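Local coordinates for beta-Ala-His dipeptidase (Homo sapiens, PDB 3DLJ), which hydrolyses Xaa-His dipeptides, above all carnosine and anserine, as a secreted two-zinc metallopeptidase of the M20A family, at residues V91-L96 / D193-G198; V167-I172 / A476-M481; S265-I268 / I273-E276. All blocks are in the same frame, centred on the assembly; numbering follows the deposited sequence.

In the fold
Contacts 1 and 2 sit in the buried core of the zinc-binding domain, their centres 14 Å apart, and both draw on the same sheet: strands 91-96 and 168-174 are neighbours in it, and L96 N and A94 O probably bond to I169 O and F171 N. Contact 1 fastens a loop to this sheet, contact 2 the helix near the C-terminus, each through a phenylalanine ring met over a face by an aliphatic methyl. Contact 3 lies on the opposite side of the chain's centre, about 42 Å from either by centres. Partly buried within one loop, it adds what they lack: a hydrogen bond between its two segments, from backbone to side chain.

Contact 1: residues V91-L96 / D193-G198; sequences VILAEL and DRFFSG
L93 lies over one face of the F195 ring, and its CD2 methyl stands almost squarely above the middle: 4.2 Å from the ring centroid and 9° off the ring normal, a CH-pi contact. Lower down the same side chain, L93 CB meets the rim of that face at F195 CE2, 4.0 Å away. The ring gets there because F195 CG is anti to its backbone N (chi1 -179°), which swings the ring out of the loop and onto the strand. The far edge of the ring meets the strand backbone, F195 CZ lying 3.6 Å from A94 O with the oxygen near the ring plane, so that the slightly positive C-H rim faces a carbonyl. K170 approaches the opposite ring face in a cation-pi contact, and its NZ also donates to F195 O, while E191 OE1 takes the F195 N-H. Next along the loop, F196 presents a ring face to F195 CD1, which stands 3.8 Å above it. Strand 91-96 runs antiparallel to both its neighbours, 69-73 and 168-174, in the mixed sheet of the zinc-binding domain; I92 and A94 pack on helix 46-65, whereas L93 and F196 touch E191, the last residue of helix 184-191.

Contact 2: residues V167-I172 / A476-M481; sequences VNIKFI and AFFLEM
I169 and F478 carry this junction between a central strand and the C-terminal helix of the zinc-exopeptidase fold, an alpha/beta domain in which helices pack onto a mixed sheet. The two side chains cross at about a right angle. I169 CD1 comes down over one face of the F478 ring, 3.8 Å from the centroid and 14° off the normal, displaced a little toward CZ. Both side-chain torsions of I169 help: CG1 is anti to the carbonyl carbon (chi1 -62°), and the chain beyond it is fully extended, carrying CD1 forward from the strand. V167 settles against the helix itself, its CG1 methyl 3.7 Å from the backbone atom F478 O and 3.9 Å from M481 CB, with CG2 turned to F478 CB at 4.3 Å.

One shell out, helix 141-160 supplies the packing that positions these groups. W151 meets the F478 ring edge-to-face and also touches I169, while A154 and V155 pack against F478 and L165 adds a loop contact. With an alanine in place of F478, I169 CD1 would probably lose the ring face beneath it and W151 one of its aromatic partners, leaving a gap between helix 464-482 and the sheet. The strand is fixed in turn by its neighbour, K170 being backbone-bonded to V105 and F107 of strand 104-110. On the helix, M481 bends away from V167 after CB and packs beside A407 of helix 403-416. M481 CG rests 3.7 Å above the plane of the F477 ring, toward its rim, one helical turn back from M481, whose N donates to F477 O at 2.9 Å.

Contact 3: residues S265-I268 / I273-E276; sequences SGHI and IYDE
Y274 reaches back across its own loop to lie against H267 and I268, with its hydroxyl pointing at the backbone between them. The run leading up to that meeting begins at S265, whose N-H is bonded to D263 OD1 in an Asx turn; the same oxygen also takes the N-H of H267, so one carboxylate organises the bend. G266 carries the chain through this bend with a positive phi, and its backbone passes just beyond the tyrosine's end.

H267 follows, on the exposed side. With chi1 at 165° the imidazole swings away from its own backbone N and comes to lie beside the phenol. The two rings are nearly parallel, their planes only 7° apart, yet they are slid so far that they hardly overlap, with centroids 5.3 Å apart. The closest approach is H267 CE1 to Y274 CE1, 3.6 Å.

All this happens in the loop joining helices 250-258 and 282-289, in the part of the chain built on the second, five-stranded sheet, probably the dimerisation domain characteristic of M20 peptidases.

I268 holds the end of the tyrosine. Its N donates to Y274 OH over 3.1 Å, nearly straight at 167°, and I268 O lies near the plane of the phenol, 3.6 Å from Y274 CE1 at the ring's edge. The aliphatic branch folds round the hydroxyl, I268 CG1 being 3.5 Å from Y274 OH. P323 packs on both I268 and Y274. Farther out, I268 CD1 meets I273 CG2 at 4.2 Å, and I273 itself leans on M359.

Contact 1: residues V91-L96 / D193-G198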
# COMPACT_ATOMS: atom_id res chain seq x y z
N VAL A 91 9.09 -8.03 14.59
CA VAL A 91 9.45 -8.04 13.19
C VAL A 91 10.18 -9.36 12.96
O VAL A 91 11.08 -9.73 13.73
CB VAL A 91 10.30 -6.82 12.79
CG1 VAL A 91 10.91 -7.04 11.43
CG2 VAL A 91 9.42 -5.54 12.76
N ILE A 92 9.78 -10.10 11.93
CA ILE A 92 10.51 -11.28 11.55
C ILE A 92 11.70 -10.86 10.70
O ILE A 92 11.54 -10.14 9.71
CB ILE A 92 9.64 -12.29 10.79
CG1 ILE A 92 8.61 -12.87 11.75
CG2 ILE A 92 10.53 -13.40 10.15
CD1 ILE A 92 7.58 -13.72 11.08
N LEU A 93 12.88 -11.30 11.14
CA LEU A 93 14.10 -11.18 10.35
C LEU A 93 14.65 -12.58 10.11
O LEU A 93 15.28 -13.16 11.01
CB LEU A 93 15.14 -10.33 11.08
CG LEU A 93 14.89 -8.82 11.25
CD1 LEU A 93 16.09 -8.20 11.93
CD2 LEU A 93 14.66 -8.16 9.91
N ALA A 94 14.43 -13.10 8.91
CA ALA A 94 14.73 -14.51 8.59
C ALA A 94 15.71 -14.67 7.42
O ALA A 94 15.67 -13.90 6.47
CB ALA A 94 13.44 -15.26 8.30
N GLU A 95 16.60 -15.67 7.52
CA GLU A 95 17.52 -16.01 6.42
C GLU A 95 17.41 -17.48 6.02
O GLU A 95 17.45 -18.37 6.86
CB GLU A 95 18.98 -15.57 6.72
CG GLU A 95 19.91 -16.58 7.42
CD GLU A 95 21.33 -16.03 7.72
OE1 GLU A 95 21.75 -15.98 8.90
OE2 GLU A 95 22.05 -15.66 6.76
N LEU A 96 17.27 -17.72 4.72
CA LEU A 96 17.27 -19.06 4.16
C LEU A 96 18.49 -19.26 3.26
O LEU A 96 18.47 -18.89 2.08
CB LEU A 96 15.97 -19.32 3.39
CG LEU A 96 15.74 -20.69 2.75
CD1 LEU A 96 15.66 -21.81 3.76
CD2 LEU A 96 14.48 -20.63 1.93
N ASP A 193 24.08 -2.57 8.48
CA ASP A 193 25.35 -3.27 8.27
C ASP A 193 25.41 -4.56 9.08
O ASP A 193 26.47 -5.00 9.49
CB ASP A 193 26.53 -2.36 8.65
CG ASP A 193 26.67 -1.16 7.72
OD1 ASP A 193 26.15 -1.21 6.58
OD2 ASP A 193 27.31 -0.17 8.13
N ARG A 194 24.25 -5.17 9.32
CA ARG A 194 24.19 -6.38 10.13
C ARG A 194 23.39 -7.42 9.35
O ARG A 194 23.98 -8.21 8.63
CB ARG A 194 23.59 -6.05 11.51
CG ARG A 194 24.16 -6.87 12.66
CD ARG A 194 23.94 -6.14 14.00
N PHE A 195 22.06 -7.39 9.45
CA PHE A 195 21.19 -8.24 8.63
C PHE A 195 21.24 -7.87 7.13
O PHE A 195 21.13 -8.75 6.27
CB PHE A 195 19.74 -8.17 9.14
CG PHE A 195 18.76 -9.03 8.37
CD1 PHE A 195 18.02 -8.48 7.31
CD2 PHE A 195 18.54 -10.37 8.72
CE1 PHE A 195 17.09 -9.26 6.60
CE2 PHE A 195 17.60 -11.14 8.03
CZ PHE A 195 16.89 -10.60 6.98
N PHE A 196 21.41 -6.58 6.83
CA PHE A 196 21.38 -6.11 5.45
C PHE A 196 22.75 -6.08 4.79
O PHE A 196 22.88 -5.74 3.61
CB PHE A 196 20.65 -4.77 5.33
CG PHE A 196 19.18 -4.86 5.61
CD1 PHE A 196 18.66 -4.44 6.83
CD2 PHE A 196 18.30 -5.41 4.66
CE1 PHE A 196 17.29 -4.54 7.10
CE2 PHE A 196 16.94 -5.54 4.92
CZ PHE A 196 16.43 -5.09 6.15
N SER A 197 23.77 -6.44 5.57
CA SER A 197 25.13 -6.55 5.09
C SER A 197 25.17 -7.65 4.02
O SER A 197 24.91 -8.82 4.30
CB SER A 197 26.08 -6.87 6.27
OG SER A 197 27.44 -7.00 5.87
N GLY A 198 25.46 -7.25 2.78
CA GLY A 198 25.59 -8.23 1.70
C GLY A 198 24.30 -8.70 1.03
O GLY A 198 24.34 -9.58 0.15

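Contact 2: residues V167-I172 / A476-M481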
# COMPACT_ATOMS: atom_id res chain seq x y z
N VAL A 167 19.43 -18.50 -5.21
CA VAL A 167 19.95 -17.41 -4.39
C VAL A 167 19.67 -17.70 -2.91
O VAL A 167 18.75 -18.47 -2.60
CB VAL A 167 19.32 -16.05 -4.78
CG1 VAL A 167 19.81 -15.59 -6.14
CG2 VAL A 167 17.78 -16.12 -4.76
N ASN A 168 20.48 -17.13 -2.01
CA ASN A 168 20.10 -17.04 -0.61
C ASN A 168 18.89 -16.11 -0.51
O ASN A 168 18.71 -15.20 -1.33
CB ASN A 168 21.25 -16.52 0.28
CG ASN A 168 22.52 -17.37 0.19
OD1 ASN A 168 22.52 -18.59 0.42
ND2 ASN A 168 23.63 -16.71 -0.11
N ILE A 169 18.02 -16.36 0.46
CA ILE A 169 16.83 -15.54 0.61
C ILE A 169 16.70 -15.06 2.03
O ILE A 169 16.78 -15.83 2.99
CB ILE A 169 15.55 -16.30 0.18
CG1 ILE A 169 15.64 -16.65 -1.31
CG2 ILE A 169 14.29 -15.46 0.48
CD1 ILE A 169 14.42 -17.39 -1.86
N LYS A 170 16.54 -13.75 2.14
CA LYS A 170 16.24 -13.11 3.39
C LYS A 170 14.79 -12.60 3.39
O LYS A 170 14.23 -12.24 2.34
CB LYS A 170 17.27 -12.01 3.70
CG LYS A 170 18.64 -12.58 4.11
CD LYS A 170 19.61 -11.53 4.66
CE LYS A 170 20.70 -12.22 5.48
NZ LYS A 170 21.98 -11.44 5.67
N PHE A 171 14.17 -12.63 4.57
CA PHE A 171 12.81 -12.11 4.73
C PHE A 171 12.82 -11.08 5.84
O PHE A 171 13.37 -11.33 6.92
CB PHE A 171 11.81 -13.22 5.11
CG PHE A 171 11.94 -14.50 4.31
CD1 PHE A 171 12.98 -15.41 4.56
CD2 PHE A 171 10.98 -14.84 3.36
CE1 PHE A 171 13.08 -16.60 3.86
CE2 PHE A 171 11.06 -16.04 2.66
CZ PHE A 171 12.12 -16.92 2.90
N ILE A 172 12.25 -9.91 5.56
CA ILE A 172 11.88 -8.96 6.63
C ILE A 172 10.35 -8.71 6.60
O ILE A 172 9.84 -8.06 5.68
CB ILE A 172 12.70 -7.63 6.57
CG1 ILE A 172 12.25 -6.66 7.67
CG2 ILE A 172 12.64 -6.95 5.17
CD1 ILE A 172 13.05 -5.38 7.71
N ALA A 476 10.65 -18.35 -10.95
CA ALA A 476 11.49 -17.94 -12.08
C ALA A 476 12.51 -16.84 -11.69
O ALA A 476 13.67 -16.85 -12.16
CB ALA A 476 10.62 -17.48 -13.26
N PHE A 477 12.06 -15.92 -10.84
CA PHE A 477 12.81 -14.75 -10.44
C PHE A 477 14.03 -15.12 -9.60
O PHE A 477 15.12 -14.57 -9.80
CB PHE A 477 11.88 -13.77 -9.70
CG PHE A 477 12.55 -12.52 -9.21
CD1 PHE A 477 12.97 -11.54 -10.11
CD2 PHE A 477 12.73 -12.30 -7.85
CE1 PHE A 477 13.57 -10.36 -9.66
CE2 PHE A 477 13.34 -11.13 -7.40
CZ PHE A 477 13.75 -10.15 -8.31
N PHE A 478 13.85 -16.07 -8.67
CA PHE A 478 14.98 -16.61 -7.89
C PHE A 478 16.13 -16.97 -8.83
O PHE A 478 17.29 -16.63 -8.57
CB PHE A 478 14.60 -17.87 -7.09
CG PHE A 478 13.53 -17.67 -6.06
CD1 PHE A 478 12.82 -18.76 -5.57
CD2 PHE A 478 13.21 -16.40 -5.60
CE1 PHE A 478 11.82 -18.60 -4.62
CE2 PHE A 478 12.20 -16.23 -4.66
CZ PHE A 478 11.50 -17.33 -4.17
N LEU A 479 15.77 -17.64 -9.92
CA LEU A 479 16.71 -18.16 -10.89
C LEU A 479 17.38 -17.01 -11.66
O LEU A 479 18.58 -17.04 -11.91
CB LEU A 479 16.01 -19.16 -11.81
CG LEU A 479 16.87 -20.04 -12.73
CD1 LEU A 479 17.78 -20.99 -11.95
CD2 LEU A 479 15.96 -20.84 -13.68
N GLU A 480 16.60 -15.98 -11.99
CA GLU A 480 17.12 -14.83 -12.73
C GLU A 480 18.11 -13.99 -11.91
O GLU A 480 19.12 -13.52 -12.44
CB GLU A 480 15.98 -13.98 -13.27
CG GLU A 480 15.18 -14.65 -14.39
CD GLU A 480 15.95 -14.73 -15.70
OE1 GLU A 480 17.06 -14.15 -15.82
OE2 GLU A 480 15.43 -15.37 -16.64
N MET A 481 17.82 -13.80 -10.63
CA MET A 481 18.74 -13.11 -9.72
C MET A 481 20.10 -13.84 -9.58
O MET A 481 21.14 -13.19 -9.44
CB MET A 481 18.11 -12.90 -8.34
CG MET A 481 17.04 -11.80 -8.26
SD MET A 481 17.52 -10.12 -8.77
CE MET A 481 19.20 -9.93 -8.14

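Contact 3: residues S265-I268 / I273-E276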
# COMPACT_ATOMS: atom_id res chain seq x y z
N SER A 265 -13.06 20.11 -11.93
CA SER A 265 -12.18 19.40 -12.87
C SER A 265 -11.00 18.66 -12.22
O SER A 265 -10.14 18.10 -12.91
CB SER A 265 -11.67 20.37 -13.92
OG SER A 265 -12.80 21.02 -14.48
N GLY A 266 -10.97 18.62 -10.90
CA GLY A 266 -9.86 18.00 -10.21
C GLY A 266 -8.67 18.93 -9.96
O GLY A 266 -7.71 18.55 -9.29
N HIS A 267 -8.75 20.15 -10.48
CA HIS A 267 -7.66 21.10 -10.38
C HIS A 267 -7.61 21.66 -8.96
O HIS A 267 -8.62 22.15 -8.43
CB HIS A 267 -7.82 22.21 -11.42
CG HIS A 267 -6.96 23.41 -11.18
ND1 HIS A 267 -5.62 23.44 -11.52
CD2 HIS A 267 -7.24 24.63 -10.66
CE1 HIS A 267 -5.11 24.61 -11.19
NE2 HIS A 267 -6.08 25.36 -10.68
N ILE A 268 -6.42 21.55 -8.36
CA ILE A 268 -6.19 21.96 -6.99
C ILE A 268 -6.04 23.48 -6.87
O ILE A 268 -5.25 24.09 -7.56
CB ILE A 268 -4.93 21.26 -6.39
CG1 ILE A 268 -5.02 19.73 -6.53
CG2 ILE A 268 -4.73 21.70 -4.91
CD1 ILE A 268 -3.70 18.97 -6.32
N ILE A 273 0.78 25.24 -5.44
CA ILE A 273 0.87 23.77 -5.57
C ILE A 273 1.50 23.22 -6.88
O ILE A 273 2.09 22.14 -6.87
CB ILE A 273 -0.50 23.08 -5.24
CG1 ILE A 273 -0.65 22.92 -3.72
CG2 ILE A 273 -0.56 21.65 -5.80
CD1 ILE A 273 0.06 21.69 -3.15
N TYR A 274 1.40 23.97 -7.98
CA TYR A 274 1.93 23.48 -9.27
C TYR A 274 3.29 24.07 -9.63
O TYR A 274 3.91 23.68 -10.60
CB TYR A 274 0.92 23.71 -10.41
CG TYR A 274 -0.33 22.89 -10.24
CD1 TYR A 274 -1.47 23.45 -9.70
CD2 TYR A 274 -0.34 21.54 -10.59
CE1 TYR A 274 -2.63 22.69 -9.51
CE2 TYR A 274 -1.50 20.76 -10.41
CZ TYR A 274 -2.64 21.36 -9.87
OH TYR A 274 -3.79 20.61 -9.67
N ASP A 275 3.76 24.99 -8.80
CA ASP A 275 5.00 25.69 -9.04
C ASP A 275 6.17 24.79 -9.40
O ASP A 275 6.91 25.08 -10.35
CB ASP A 275 5.37 26.54 -7.82
CG ASP A 275 4.47 27.74 -7.66
OD1 ASP A 275 3.61 28.02 -8.55
OD2 ASP A 275 4.66 28.41 -6.63
N GLU A 276 6.32 23.70 -8.66
CA GLU A 276 7.50 22.85 -8.75
C GLU A 276 7.29 21.49 -9.42
O GLU A 276 8.22 20.67 -9.44
CB GLU A 276 8.16 22.70 -7.37
CG GLU A 276 8.65 24.03 -6.76
CD GLU A 276 9.62 23.82 -5.60
OE1 GLU A 276 10.85 23.64 -5.87
OE2 GLU A 276 9.16 23.84 -4.42